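Local coordinates for protein leucyl aminopeptidase (Trypanosoma brucei brucei, PDB 5NTD) that probably removes amino-terminal residues, leucine among them, from peptides as a six-chain M17 metallo-aminopeptidase that binds manganese and the inhibitor bestatin, at residues Gly404-Ala409 with Ala497-Asn502; His413-Tyr418 with Ile492-Ala497; Cys160-Phe165 with Ser178-Arg183; Tyr22-Cys27 with Ala201-Thr206. All blocks are in the same frame, centred on the assembly; numbering follows the deposited sequence.

Contact 1: Gly404-Ala409 with Ala497-Asn502; sequences GAQGIA and AYPVFN. With BES (2-(3-amino-2-hydroxy-4-phenyl-butyrylamino)-4-methyl-pentanoic acid), chain B.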
loop_
_atom_site.group_PDB
_atom_site.type_symbol
_atom_site.label_atom_id
_atom_site.label_comp_id
_atom_site.label_asym_id
_atom_site.label_seq_id
_atom_site.Cartn_x
_atom_site.Cartn_y
_atom_site.Cartn_z
ATOM N N GLY G 404 12.756 -12.629 -7.676
ATOM C CA GLY G 404 11.551 -12.281 -8.424
ATOM C C GLY G 404 11.881 -11.621 -9.773
ATOM O O GLY G 404 11.198 -11.820 -10.774
ATOM N N ALA G 405 12.973 -10.891 -9.813
ATOM C CA ALA G 405 13.491 -10.315 -11.064
ATOM C C ALA G 405 13.669 -11.352 -12.194
ATOM O O ALA G 405 13.491 -11.044 -13.358
ATOM C CB ALA G 405 14.831 -9.600 -10.813
ATOM N N GLN G 406 14.020 -12.581 -11.825
ATOM C CA GLN G 406 14.234 -13.633 -12.810
ATOM C C GLN G 406 12.997 -13.834 -13.665
ATOM O O GLN G 406 13.067 -13.919 -14.883
ATOM C CB GLN G 406 14.622 -14.936 -12.129
ATOM C CG GLN G 406 14.877 -16.079 -13.090
ATOM C CD GLN G 406 13.642 -16.883 -13.402
ATOM O OE1 GLN G 406 13.008 -17.455 -12.512
ATOM N NE2 GLN G 406 13.231 -16.857 -14.663
ATOM N N GLY G 407 11.844 -13.903 -13.018
ATOM C CA GLY G 407 10.582 -14.070 -13.741
ATOM C C GLY G 407 10.330 -12.909 -14.702
ATOM O O GLY G 407 9.901 -13.072 -15.830
ATOM N N ILE G 408 10.565 -11.728 -14.201
ATOM C CA ILE G 408 10.374 -10.498 -14.985
ATOM C C ILE G 408 11.298 -10.465 -16.186
ATOM O O ILE G 408 10.911 -10.076 -17.280
ATOM C CB ILE G 408 10.583 -9.246 -14.091
ATOM C CG1 ILE G 408 9.408 -9.147 -13.081
ATOM C CG2 ILE G 408 10.670 -7.985 -14.928
ATOM C CD1 ILE G 408 9.643 -8.166 -11.967
ATOM N N ALA G 409 12.509 -10.905 -15.959
ATOM C CA ALA G 409 13.548 -10.858 -16.994
ATOM C C ALA G 409 13.426 -11.968 -18.051
ATOM O O ALA G 409 13.352 -11.689 -19.245
ATOM C CB ALA G 409 14.937 -10.886 -16.359
ATOM N N ALA G 497 14.062 -19.382 -10.137
ATOM C CA ALA G 497 12.934 -19.005 -9.252
ATOM C C ALA G 497 11.598 -19.517 -9.760
ATOM O O ALA G 497 10.835 -20.123 -9.042
ATOM C CB ALA G 497 12.891 -17.495 -9.031
ATOM N N TYR G 498 11.326 -19.256 -11.016
ATOM C CA TYR G 498 10.028 -19.615 -11.630
ATOM C C TYR G 498 9.950 -20.962 -12.388
ATOM O O TYR G 498 8.937 -21.637 -12.311
ATOM C CB TYR G 498 9.501 -18.473 -12.497
ATOM C CG TYR G 498 9.043 -17.293 -11.677
ATOM C CD1 TYR G 498 9.943 -16.325 -11.266
ATOM C CD2 TYR G 498 7.710 -17.168 -11.290
ATOM C CE1 TYR G 498 9.536 -15.254 -10.502
ATOM C CE2 TYR G 498 7.291 -16.098 -10.537
ATOM C CZ TYR G 498 8.213 -15.145 -10.144
ATOM O OH TYR G 498 7.798 -14.083 -9.369
ATOM N N PRO G 499 11.017 -21.366 -13.076
ATOM C CA PRO G 499 10.901 -22.609 -13.801
ATOM C C PRO G 499 10.702 -23.878 -12.960
ATOM O O PRO G 499 10.326 -24.911 -13.489
ATOM C CB PRO G 499 12.228 -22.668 -14.559
ATOM C CG PRO G 499 12.551 -21.234 -14.828
ATOM C CD PRO G 499 12.135 -20.551 -13.565
ATOM N N VAL G 500 11.000 -23.786 -11.666
ATOM C CA VAL G 500 10.818 -24.927 -10.758
ATOM C C VAL G 500 9.372 -25.272 -10.435
ATOM O O VAL G 500 9.104 -26.263 -9.775
ATOM C CB VAL G 500 11.594 -24.801 -9.445
ATOM C CG1 VAL G 500 13.073 -24.716 -9.738
ATOM C CG2 VAL G 500 11.108 -23.635 -8.597
ATOM N N PHE G 501 8.442 -24.448 -10.868
ATOM C CA PHE G 501 7.018 -24.692 -10.565
ATOM C C PHE G 501 6.078 -24.157 -11.647
ATOM O O PHE G 501 6.427 -23.321 -12.433
ATOM C CB PHE G 501 6.622 -24.140 -9.179
ATOM C CG PHE G 501 6.391 -22.642 -9.142
ATOM C CD1 PHE G 501 7.442 -21.762 -9.009
ATOM C CD2 PHE G 501 5.100 -22.122 -9.262
ATOM C CE1 PHE G 501 7.238 -20.393 -9.023
ATOM C CE2 PHE G 501 4.889 -20.750 -9.268
ATOM C CZ PHE G 501 5.961 -19.885 -9.135
ATOM N N ASN G 502 4.877 -24.691 -11.634
ATOM C CA ASN G 502 3.787 -24.139 -12.393
ATOM C C ASN G 502 2.521 -24.269 -11.547
ATOM O O ASN G 502 2.592 -24.544 -10.385
ATOM C CB ASN G 502 3.672 -24.813 -13.765
ATOM C CG ASN G 502 3.326 -26.300 -13.680
ATOM O OD1 ASN G 502 2.759 -26.790 -12.706
ATOM N ND2 ASN G 502 3.637 -27.006 -14.732
HETATM N N2 BES B . 13.330 -16.960 -2.531
HETATM C C1 BES B . 13.081 -15.581 -2.947
HETATM C C6 BES B . 12.990 -15.410 -4.483
HETATM C C7 BES B . 11.679 -15.731 -5.146
HETATM C C8 BES B . 11.363 -17.034 -5.505
HETATM C C12 BES B . 10.780 -14.721 -5.465
HETATM C C9 BES B . 10.154 -17.328 -6.129
HETATM C C11 BES B . 9.559 -15.015 -6.090
HETATM C C10 BES B . 9.239 -16.319 -6.417
HETATM C C2 BES B . 14.219 -14.733 -2.340
HETATM O O2 BES B . 14.759 -15.262 -1.090
HETATM C C3 BES B . 13.666 -13.371 -2.042
HETATM O O3 BES B . 13.152 -13.270 -0.903
HETATM N N1 BES B . 13.860 -12.476 -3.024
HETATM C C4 BES B . 13.441 -11.106 -3.000
HETATM C C13 BES B . 14.531 -10.190 -2.455
HETATM C C14 BES B . 14.050 -8.800 -2.041
HETATM C C15 BES B . 12.778 -8.722 -1.205
HETATM C C16 BES B . 15.125 -8.119 -1.231
HETATM C C5 BES B . 13.114 -10.625 -4.373
HETATM O O1 BES B . 12.126 -9.903 -4.499
HETATM O O4 BES B . 13.830 -10.942 -5.327
HETATM O O HOH W 1 8.568 -11.725 -10.316
#

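Contact 2: His413-Tyr418 with Ile492-Ala497; sequences HHAGLY and IHVDLA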
loop_
_atom_site.group_PDB
_atom_site.type_symbol
_atom_site.label_atom_id
_atom_site.label_comp_id
_atom_site.label_asym_id
_atom_site.label_seq_id
_atom_site.Cartn_x
_atom_site.Cartn_y
_atom_site.Cartn_z
ATOM N N HIS G 413 9.587 -20.108 -17.979
ATOM C CA HIS G 413 10.126 -21.331 -18.597
ATOM C C HIS G 413 11.606 -21.351 -18.799
ATOM O O HIS G 413 12.163 -22.381 -19.115
ATOM C CB HIS G 413 9.441 -21.632 -19.929
ATOM C CG HIS G 413 7.957 -21.619 -19.828
ATOM N ND1 HIS G 413 7.222 -20.462 -19.955
ATOM C CD2 HIS G 413 7.072 -22.601 -19.546
ATOM C CE1 HIS G 413 5.944 -20.736 -19.781
ATOM N NE2 HIS G 413 5.827 -22.025 -19.530
ATOM N N HIS G 414 12.223 -20.207 -18.661
ATOM C CA HIS G 414 13.655 -20.078 -18.894
ATOM C C HIS G 414 14.370 -19.594 -17.641
ATOM O O HIS G 414 14.153 -18.463 -17.205
ATOM C CB HIS G 414 13.948 -19.080 -20.006
ATOM C CG HIS G 414 13.548 -19.549 -21.365
ATOM N ND1 HIS G 414 12.242 -19.552 -21.800
ATOM C CD2 HIS G 414 14.287 -20.023 -22.386
ATOM C CE1 HIS G 414 12.200 -20.011 -23.028
ATOM N NE2 HIS G 414 13.424 -20.312 -23.403
ATOM N N ALA G 415 15.230 -20.443 -17.099
ATOM C CA ALA G 415 16.081 -20.055 -15.998
ATOM C C ALA G 415 17.092 -19.031 -16.489
ATOM O O ALA G 415 17.605 -19.109 -17.603
ATOM C CB ALA G 415 16.800 -21.251 -15.425
ATOM N N GLY G 416 17.391 -18.075 -15.643
ATOM C CA GLY G 416 18.357 -17.029 -15.994
ATOM C C GLY G 416 19.784 -17.489 -15.717
ATOM O O GLY G 416 20.059 -18.025 -14.658
ATOM N N LEU G 417 20.667 -17.220 -16.655
ATOM C CA LEU G 417 22.089 -17.523 -16.498
ATOM C C LEU G 417 22.982 -16.291 -16.358
ATOM O O LEU G 417 23.033 -15.446 -17.241
ATOM C CB LEU G 417 22.605 -18.345 -17.682
ATOM C CG LEU G 417 21.888 -19.657 -17.989
ATOM C CD1 LEU G 417 22.582 -20.351 -19.158
ATOM C CD2 LEU G 417 21.845 -20.567 -16.777
ATOM N N TYR G 418 23.739 -16.260 -15.270
ATOM C CA TYR G 418 24.780 -15.254 -15.063
ATOM C C TYR G 418 26.108 -16.015 -15.048
ATOM O O TYR G 418 26.366 -16.789 -14.119
ATOM C CB TYR G 418 24.542 -14.521 -13.736
ATOM C CG TYR G 418 25.579 -13.503 -13.347
ATOM C CD1 TYR G 418 25.490 -12.176 -13.818
ATOM C CD2 TYR G 418 26.614 -13.823 -12.460
ATOM C CE1 TYR G 418 26.439 -11.229 -13.456
ATOM C CE2 TYR G 418 27.575 -12.877 -12.106
ATOM C CZ TYR G 418 27.472 -11.588 -12.588
ATOM O OH TYR G 418 28.406 -10.635 -12.225
ATOM N N ILE G 492 28.892 -20.670 -13.330
ATOM C CA ILE G 492 27.568 -20.604 -13.898
ATOM C C ILE G 492 26.536 -20.454 -12.779
ATOM O O ILE G 492 26.345 -21.362 -11.988
ATOM C CB ILE G 492 27.200 -21.865 -14.686
ATOM C CG1 ILE G 492 28.225 -22.120 -15.811
ATOM C CG2 ILE G 492 25.801 -21.716 -15.296
ATOM C CD1 ILE G 492 28.101 -23.483 -16.460
ATOM N N HIS G 493 25.900 -19.286 -12.737
ATOM C CA HIS G 493 24.837 -19.025 -11.788
ATOM C C HIS G 493 23.501 -19.191 -12.494
ATOM O O HIS G 493 23.231 -18.539 -13.483
ATOM C CB HIS G 493 24.973 -17.633 -11.190
ATOM C CG HIS G 493 23.743 -17.172 -10.460
ATOM N ND1 HIS G 493 23.238 -17.827 -9.361
ATOM C CD2 HIS G 493 22.888 -16.158 -10.714
ATOM C CE1 HIS G 493 22.132 -17.235 -8.963
ATOM N NE2 HIS G 493 21.909 -16.206 -9.758
ATOM N N VAL G 494 22.704 -20.091 -11.984
ATOM C CA VAL G 494 21.383 -20.428 -12.545
ATOM C C VAL G 494 20.260 -19.970 -11.594
ATOM O O VAL G 494 20.091 -20.496 -10.501
ATOM C CB VAL G 494 21.206 -21.931 -12.796
ATOM C CG1 VAL G 494 19.919 -22.216 -13.555
ATOM C CG2 VAL G 494 22.378 -22.471 -13.572
ATOM N N ASP G 495 19.535 -18.952 -12.025
ATOM C CA ASP G 495 18.415 -18.412 -11.255
ATOM C C ASP G 495 17.183 -19.077 -11.820
ATOM O O ASP G 495 16.751 -18.788 -12.935
ATOM C CB ASP G 495 18.325 -16.889 -11.363
ATOM C CG ASP G 495 17.373 -16.279 -10.325
ATOM O OD1 ASP G 495 16.459 -16.987 -9.853
ATOM O OD2 ASP G 495 17.537 -15.079 -10.006
ATOM N N LEU G 496 16.630 -19.984 -11.057
ATOM C CA LEU G 496 15.454 -20.773 -11.506
ATOM C C LEU G 496 14.214 -20.601 -10.609
ATOM O O LEU G 496 13.420 -21.505 -10.413
ATOM C CB LEU G 496 15.805 -22.255 -11.667
ATOM C CG LEU G 496 16.774 -22.880 -10.668
ATOM C CD1 LEU G 496 16.231 -22.854 -9.257
ATOM C CD2 LEU G 496 17.043 -24.312 -11.082
ATOM N N ALA G 497 14.062 -19.382 -10.137
ATOM C CA ALA G 497 12.934 -19.005 -9.252
ATOM C C ALA G 497 11.598 -19.517 -9.760
ATOM O O ALA G 497 10.835 -20.123 -9.042
ATOM C CB ALA G 497 12.891 -17.495 -9.031
#

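Contact 3: Cys160-Phe165 with Ser178-Arg183; sequences CGKHNF and SGKVSR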
loop_
_atom_site.group_PDB
_atom_site.type_symbol
_atom_site.label_atom_id
_atom_site.label_comp_id
_atom_site.label_asym_id
_atom_site.label_seq_id
_atom_site.Cartn_x
_atom_site.Cartn_y
_atom_site.Cartn_z
ATOM N N CYS G 160 4.822 -34.969 -15.919
ATOM C CA CYS G 160 3.419 -34.790 -16.305
ATOM C C CYS G 160 2.493 -35.504 -15.336
ATOM O O CYS G 160 2.899 -36.329 -14.540
ATOM C CB CYS G 160 3.157 -35.261 -17.740
ATOM S SG CYS G 160 2.728 -37.019 -17.855
ATOM N N GLY G 161 1.231 -35.172 -15.464
ATOM C CA GLY G 161 0.176 -35.853 -14.744
ATOM C C GLY G 161 0.190 -35.566 -13.261
ATOM O O GLY G 161 0.775 -34.588 -12.806
ATOM N N LYS G 162 -0.486 -36.429 -12.527
ATOM C CA LYS G 162 -0.599 -36.289 -11.081
ATOM C C LYS G 162 0.745 -36.504 -10.443
ATOM O O LYS G 162 1.506 -37.337 -10.882
ATOM C CB LYS G 162 -1.647 -37.238 -10.526
ATOM C CG LYS G 162 -3.023 -36.679 -10.804
ATOM C CD LYS G 162 -4.246 -37.559 -10.678
ATOM C CE LYS G 162 -5.532 -36.752 -10.491
ATOM N NZ LYS G 162 -5.646 -35.600 -11.431
ATOM N N HIS G 163 1.009 -35.757 -9.389
ATOM C CA HIS G 163 2.316 -35.763 -8.748
ATOM C C HIS G 163 2.452 -36.890 -7.735
ATOM O O HIS G 163 1.504 -37.264 -7.051
ATOM C CB HIS G 163 2.612 -34.428 -8.052
ATOM C CG HIS G 163 2.761 -33.283 -9.002
ATOM N ND1 HIS G 163 3.485 -32.154 -8.704
ATOM C CD2 HIS G 163 2.332 -33.126 -10.277
ATOM C CE1 HIS G 163 3.473 -31.339 -9.737
ATOM N NE2 HIS G 163 2.796 -31.912 -10.712
ATOM N N ASN G 164 3.653 -37.434 -7.645
ATOM C CA ASN G 164 3.912 -38.540 -6.705
ATOM C C ASN G 164 3.723 -38.081 -5.277
ATOM O O ASN G 164 3.360 -38.875 -4.413
ATOM C CB ASN G 164 5.272 -39.198 -6.932
ATOM C CG ASN G 164 6.426 -38.325 -6.552
ATOM O OD1 ASN G 164 6.758 -38.201 -5.370
ATOM N ND2 ASN G 164 7.032 -37.679 -7.557
ATOM N N PHE G 165 3.985 -36.804 -5.025
ATOM C CA PHE G 165 3.673 -36.250 -3.714
ATOM C C PHE G 165 2.170 -35.950 -3.617
ATOM O O PHE G 165 1.628 -35.191 -4.392
ATOM C CB PHE G 165 4.448 -34.997 -3.368
ATOM C CG PHE G 165 4.079 -34.476 -2.028
ATOM C CD1 PHE G 165 4.663 -34.996 -0.876
ATOM C CD2 PHE G 165 3.030 -33.554 -1.895
ATOM C CE1 PHE G 165 4.272 -34.569 0.374
ATOM C CE2 PHE G 165 2.628 -33.130 -0.634
ATOM C CZ PHE G 165 3.236 -33.643 0.492
ATOM N N SER G 178 1.361 -40.763 -3.512
ATOM C CA SER G 178 0.055 -40.639 -4.132
ATOM C C SER G 178 -0.455 -42.003 -4.540
ATOM O O SER G 178 0.287 -42.804 -5.083
ATOM C CB SER G 178 0.115 -39.742 -5.370
ATOM O OG SER G 178 -1.150 -39.669 -6.017
ATOM N N GLY G 179 -1.742 -42.220 -4.351
ATOM C CA GLY G 179 -2.436 -43.397 -4.919
ATOM C C GLY G 179 -3.116 -43.131 -6.260
ATOM O O GLY G 179 -3.716 -44.026 -6.864
ATOM N N LYS G 180 -2.951 -41.912 -6.751
ATOM C CA LYS G 180 -3.595 -41.451 -8.004
ATOM C C LYS G 180 -2.720 -41.477 -9.254
ATOM O O LYS G 180 -3.144 -41.067 -10.336
ATOM C CB LYS G 180 -4.111 -40.031 -7.797
ATOM C CG LYS G 180 -4.929 -39.923 -6.508
ATOM C CD LYS G 180 -5.805 -38.693 -6.488
ATOM C CE LYS G 180 -6.470 -38.536 -5.139
ATOM N NZ LYS G 180 -7.383 -39.648 -4.813
ATOM N N VAL G 181 -1.495 -41.927 -9.090
ATOM C CA VAL G 181 -0.528 -41.929 -10.190
ATOM C C VAL G 181 -0.692 -43.206 -11.021
ATOM O O VAL G 181 -0.827 -44.282 -10.482
ATOM C CB VAL G 181 0.909 -41.846 -9.680
ATOM C CG1 VAL G 181 1.926 -42.069 -10.793
ATOM C CG2 VAL G 181 1.152 -40.481 -9.053
ATOM N N SER G 182 -0.689 -43.049 -12.337
ATOM C CA SER G 182 -0.703 -44.176 -13.270
ATOM C C SER G 182 0.712 -44.578 -13.647
ATOM O O SER G 182 1.568 -43.727 -13.858
ATOM C CB SER G 182 -1.459 -43.803 -14.541
ATOM O OG SER G 182 -2.787 -43.413 -14.254
ATOM N N ARG G 183 0.962 -45.877 -13.785
ATOM C CA ARG G 183 2.222 -46.349 -14.423
ATOM C C ARG G 183 2.144 -45.895 -15.911
ATOM O O ARG G 183 1.096 -45.975 -16.536
ATOM C CB ARG G 183 2.459 -47.864 -14.255
HETATM O O HOH W 2 -1.233 -37.281 -7.023
#

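Contact 4: Tyr22-Cys27 with Ala201-Thr206; sequences YKTNVC and AVATST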
loop_
_atom_site.group_PDB
_atom_site.type_symbol
_atom_site.label_atom_id
_atom_site.label_comp_id
_atom_site.label_asym_id
_atom_site.label_seq_id
_atom_site.Cartn_x
_atom_site.Cartn_y
_atom_site.Cartn_z
ATOM N N TYR G 22 12.309 -43.748 -3.384
ATOM C CA TYR G 22 11.445 -43.345 -4.491
ATOM C C TYR G 22 11.859 -44.059 -5.784
ATOM O O TYR G 22 13.019 -44.073 -6.153
ATOM C CB TYR G 22 11.421 -41.822 -4.710
ATOM C CG TYR G 22 10.482 -41.498 -5.833
ATOM C CD1 TYR G 22 9.120 -41.534 -5.649
ATOM C CD2 TYR G 22 10.963 -41.254 -7.097
ATOM C CE1 TYR G 22 8.242 -41.313 -6.712
ATOM C CE2 TYR G 22 10.101 -41.062 -8.165
ATOM C CZ TYR G 22 8.735 -41.098 -7.964
ATOM O OH TYR G 22 7.901 -40.866 -9.009
ATOM N N LYS G 23 10.880 -44.669 -6.425
ATOM C CA LYS G 23 11.055 -45.295 -7.746
ATOM C C LYS G 23 10.022 -44.676 -8.705
ATOM O O LYS G 23 8.887 -44.384 -8.328
ATOM C CB LYS G 23 10.985 -46.856 -7.757
ATOM N N THR G 24 10.428 -44.478 -9.942
ATOM C CA THR G 24 9.568 -43.834 -10.925
ATOM C C THR G 24 8.430 -44.729 -11.402
ATOM O O THR G 24 8.498 -45.914 -11.332
ATOM C CB THR G 24 10.324 -43.371 -12.168
ATOM O OG1 THR G 24 9.417 -42.692 -13.072
ATOM C CG2 THR G 24 10.964 -44.554 -12.896
ATOM N N ASN G 25 7.384 -44.100 -11.872
ATOM C CA ASN G 25 6.225 -44.787 -12.446
ATOM C C ASN G 25 6.347 -44.923 -13.968
ATOM O O ASN G 25 5.433 -45.411 -14.628
ATOM C CB ASN G 25 4.941 -43.969 -12.174
ATOM C CG ASN G 25 5.004 -42.599 -12.850
ATOM O OD1 ASN G 25 6.009 -41.926 -12.726
ATOM N ND2 ASN G 25 3.982 -42.217 -13.580
ATOM N N VAL G 26 7.433 -44.423 -14.530
ATOM C CA VAL G 26 7.597 -44.390 -15.996
ATOM C C VAL G 26 8.578 -45.458 -16.453
ATOM O O VAL G 26 9.647 -45.636 -15.873
ATOM C CB VAL G 26 8.097 -43.008 -16.487
ATOM C CG1 VAL G 26 8.065 -42.903 -18.013
ATOM C CG2 VAL G 26 7.247 -41.890 -15.899
ATOM N N CYS G 27 8.215 -46.135 -17.521
ATOM C CA CYS G 27 9.161 -47.012 -18.236
ATOM C C CYS G 27 9.135 -46.683 -19.726
ATOM O O CYS G 27 8.301 -45.941 -20.206
ATOM C CB CYS G 27 8.870 -48.492 -18.014
ATOM S SG CYS G 27 7.207 -48.958 -18.516
ATOM N N ALA G 201 16.316 -43.624 -14.960
ATOM C CA ALA G 201 17.113 -42.902 -13.943
ATOM C C ALA G 201 16.877 -41.378 -14.021
ATOM O O ALA G 201 16.706 -40.701 -12.999
ATOM C CB ALA G 201 18.578 -43.194 -14.080
ATOM N N VAL G 202 16.815 -40.875 -15.238
ATOM C CA VAL G 202 16.507 -39.432 -15.488
ATOM C C VAL G 202 15.106 -39.065 -14.991
ATOM O O VAL G 202 14.914 -38.098 -14.280
ATOM C CB VAL G 202 16.624 -39.073 -16.988
ATOM C CG1 VAL G 202 16.110 -37.672 -17.278
ATOM C CG2 VAL G 202 18.073 -39.175 -17.408
ATOM N N ALA G 203 14.148 -39.876 -15.402
ATOM C CA ALA G 203 12.751 -39.664 -15.000
ATOM C C ALA G 203 12.605 -39.738 -13.495
ATOM O O ALA G 203 11.885 -38.947 -12.871
ATOM C CB ALA G 203 11.848 -40.674 -15.638
ATOM N N THR G 204 13.331 -40.667 -12.903
ATOM C CA THR G 204 13.324 -40.818 -11.430
ATOM C C THR G 204 13.818 -39.530 -10.748
ATOM O O THR G 204 13.239 -39.083 -9.755
ATOM C CB THR G 204 14.179 -42.029 -10.998
ATOM O OG1 THR G 204 13.642 -43.188 -11.640
ATOM C CG2 THR G 204 14.151 -42.231 -9.467
ATOM N N SER G 205 14.906 -38.972 -11.266
ATOM C CA SER G 205 15.487 -37.750 -10.694
ATOM C C SER G 205 14.556 -36.534 -10.879
ATOM O O SER G 205 14.426 -35.711 -9.993
ATOM C CB SER G 205 16.851 -37.463 -11.270
ATOM O OG SER G 205 17.851 -38.159 -10.528
ATOM N N THR G 206 13.915 -36.435 -12.038
ATOM C CA THR G 206 12.924 -35.385 -12.269
ATOM C C THR G 206 11.797 -35.451 -11.211
ATOM O O THR G 206 11.398 -34.444 -10.643
ATOM C CB THR G 206 12.289 -35.514 -13.642
ATOM O OG1 THR G 206 13.300 -35.333 -14.629
ATOM C CG2 THR G 206 11.192 -34.446 -13.864
#

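Contact 1: Gly404-Ala409 with Ala497-Asn502
Q406 reaches from helix 404-410 to the chain at A497-P499 and presents its amide oxygen to the backbone. Y498 N donates to Q406 OE1 over 2.9 Å, with 162° at the hydrogen, and arrives nearly along the C=O axis. A497 N is also close to this oxygen, but its angle is too poor for a bond. Two torsions place the amide: CG is anti to the backbone N (chi1 -179°), and the chain then bends at chi2 (-90°). NE2 bonds to T410 OG1 and G411 O, so partners at both ends fix the rotation of the group.

The Y498 ring stands beside the helix. Q406 OE1 lies at its edge, in plane, 3.5 Å from Y498 CD1. G407 CA approaches the ring obliquely, 3.4 Å from Y498 CD1; having no side chain, this glycine lets the ring come close to the helix backbone. P499 comes from the opposite direction to Q406, with its CD towards OE1.

Y498 to F501 form a type I beta turn. G404 on the helix, A497 just before the turn and Y498 at its start belong to the bestatin pocket of this M17 aminopeptidase. G404 N donates to BES O4 at 3.1 Å. A497 CB is 3.9 Å from BES C8 on the phenyl group, while Y498 OH is 3.8 Å from BES C11. One water, 2.7 Å from both G404 O and Y498 OH, joins the two segments, donating to the carbonyl. Elsewhere the helix packs on a second subunit, A405 against I408 of that chain and A409 against its A409.

Contact 2: His413-Tyr418 with Ile492-Ala497
The imidazole of H493 has the CB of Y418 at its edge, in plane, with H493 CD2 3.8 Å from Y418 CB. One face of this imidazole has D495 N 4.3 Å above its plane, displaced from the ring centre towards its periphery. The Y418 ring in turn has H493 CB at its edge, but with CG anti to the backbone N (chi1 177°) the phenol leads away from the H493 strand and meets the Y444 ring, the planes at about 50°. H493 ND1 is hydrogen-bonded to D398 OD1, which fixes the turn of the imidazole.

The two strands that carry these rings run antiparallel, their short axes at 155°. G416 and D495 form a hydrogen-bonded pair, G416 N to D495 O at 2.9 Å and D495 N to G416 O at 2.8 Å. Y418 and H493 form the next one, and L417 with V494 is the non-hydrogen-bonded pair between them. On the L417 face the side chains lie side by side, L417 CD2 3.8 Å from V494 CG2, and A415 CB comes 3.8 Å from V494 CG1. D495 turns its carboxylate to T403 OG1 and L402 N, near the bestatin site.

Strand 490-495 runs between 415-419 and the parallel strand 395-400 in the sheet of the catalytic domain, and 439-441 flanks 415-419 on its other side. Helix 471-480 packs against Y418, H493 and D495, while helix 422-435 meets L417 and I492 on the other face.

Contact 3: Cys160-Phe165 with Ser178-Arg183
An ST turn at S178 docks on the backbone of H163 and N164, within the long irregular connection from helix 150-158 to strand 183-188. S178 OG accepts from K180 N at 3.0 Å, with 156° at the hydrogen, and S178 N donates to N164 O at 2.9 Å. The serine side chain points into the contact: CB lies 3.3 Å from H163 O, and OG, anti to the backbone N (chi1 177°), faces a water. That water donates to H163 O at 2.7 Å and is 2.6 Å from S178 OG, so it bridges the two segments a second time.

The connection thus doubles back on itself before entering the six-stranded mixed sheet of the N-terminal domain. V181 turns one methyl branch to the opposing carbonyls, CG2 lying 3.7 Å from K162 O. At the exposed side of the contact the lysines K162 and K180 cross obliquely through their aliphatic parts, K162 CD 3.8 Å from K180 CB. Their charged ends go elsewhere: K180 NZ forms a salt bridge with D169, and K162 NZ a long, weak ion pair with D132. H163 ND1 binds D214 OD2 while N164 binds R211 and Q207 O, which ties the segment 160-165 to helix 196-214.

Contact 4: Tyr22-Cys27 with Ala201-Thr206
T24 and T204 meet at the centre of the contact, their side chains passing each other at a slant. T24 CG2 lies 3.3 Å from T204 OG1, and T24 CB is 3.4 Å from that same hydroxyl oxygen, which bonds to E200 O one helical turn back. On its other branch T204 offers CG2 to Y22, 4.1 Å from Y22 CD2, the two side chains running past one another in opposing senses; T204 O approaches the phenol ring obliquely. A looser apolar contact, V26 CB to A203 CB at 4.5 Å, completes the shell. No hydrogen bond joins the two segments directly.

What orients T24 is an ST turn. Its OG1, anti to the backbone N (chi1 -178°), accepts from V26 N at 3.0 Å with 159° at the hydrogen, and this leaves the methyl facing the helix. Further out, Q207, just beyond 201-206, grips the loop by three bonds: its OE1 pairs with Y22 OH and T24 OG1, and its NE2 with N25 OD1. Beside the direct packing, this amide thus supplies polar ties between loop and helix.

Strand 26-30, which begins at V26, is an edge strand of the N-terminal sheet within this chain, next to 183-188. Helix 196-214 lies against it, and A203 and T206 also pack on helix 150-158. From another side of this helix S205 OG bonds to T325 and C321 of helix 314-328, so the helix touches both domains.

From the N terminus, contact 4 opens at 22-27 and closes a loop of 173 residues at 201-206. Contact 3 opens and closes within that loop, and the two touch where N25 ND2 lies 2.9 Å from S182 O, a probable hydrogen bond; together they tie the edge of the N-terminal sheet and its irregular connection to helix 196-214. Much later contact 1 opens at 404-409, contact 2 opens at 413-418 and closes at 492-497, and contact 1 closes last at 497-502, sharing A497. Contact 2 thus nests within the span of contact 1, and the two join the catalytic sheet to the bestatin pocket. None of the loops cross, and the centres of contacts 1 and 4 are about 25 Å apart.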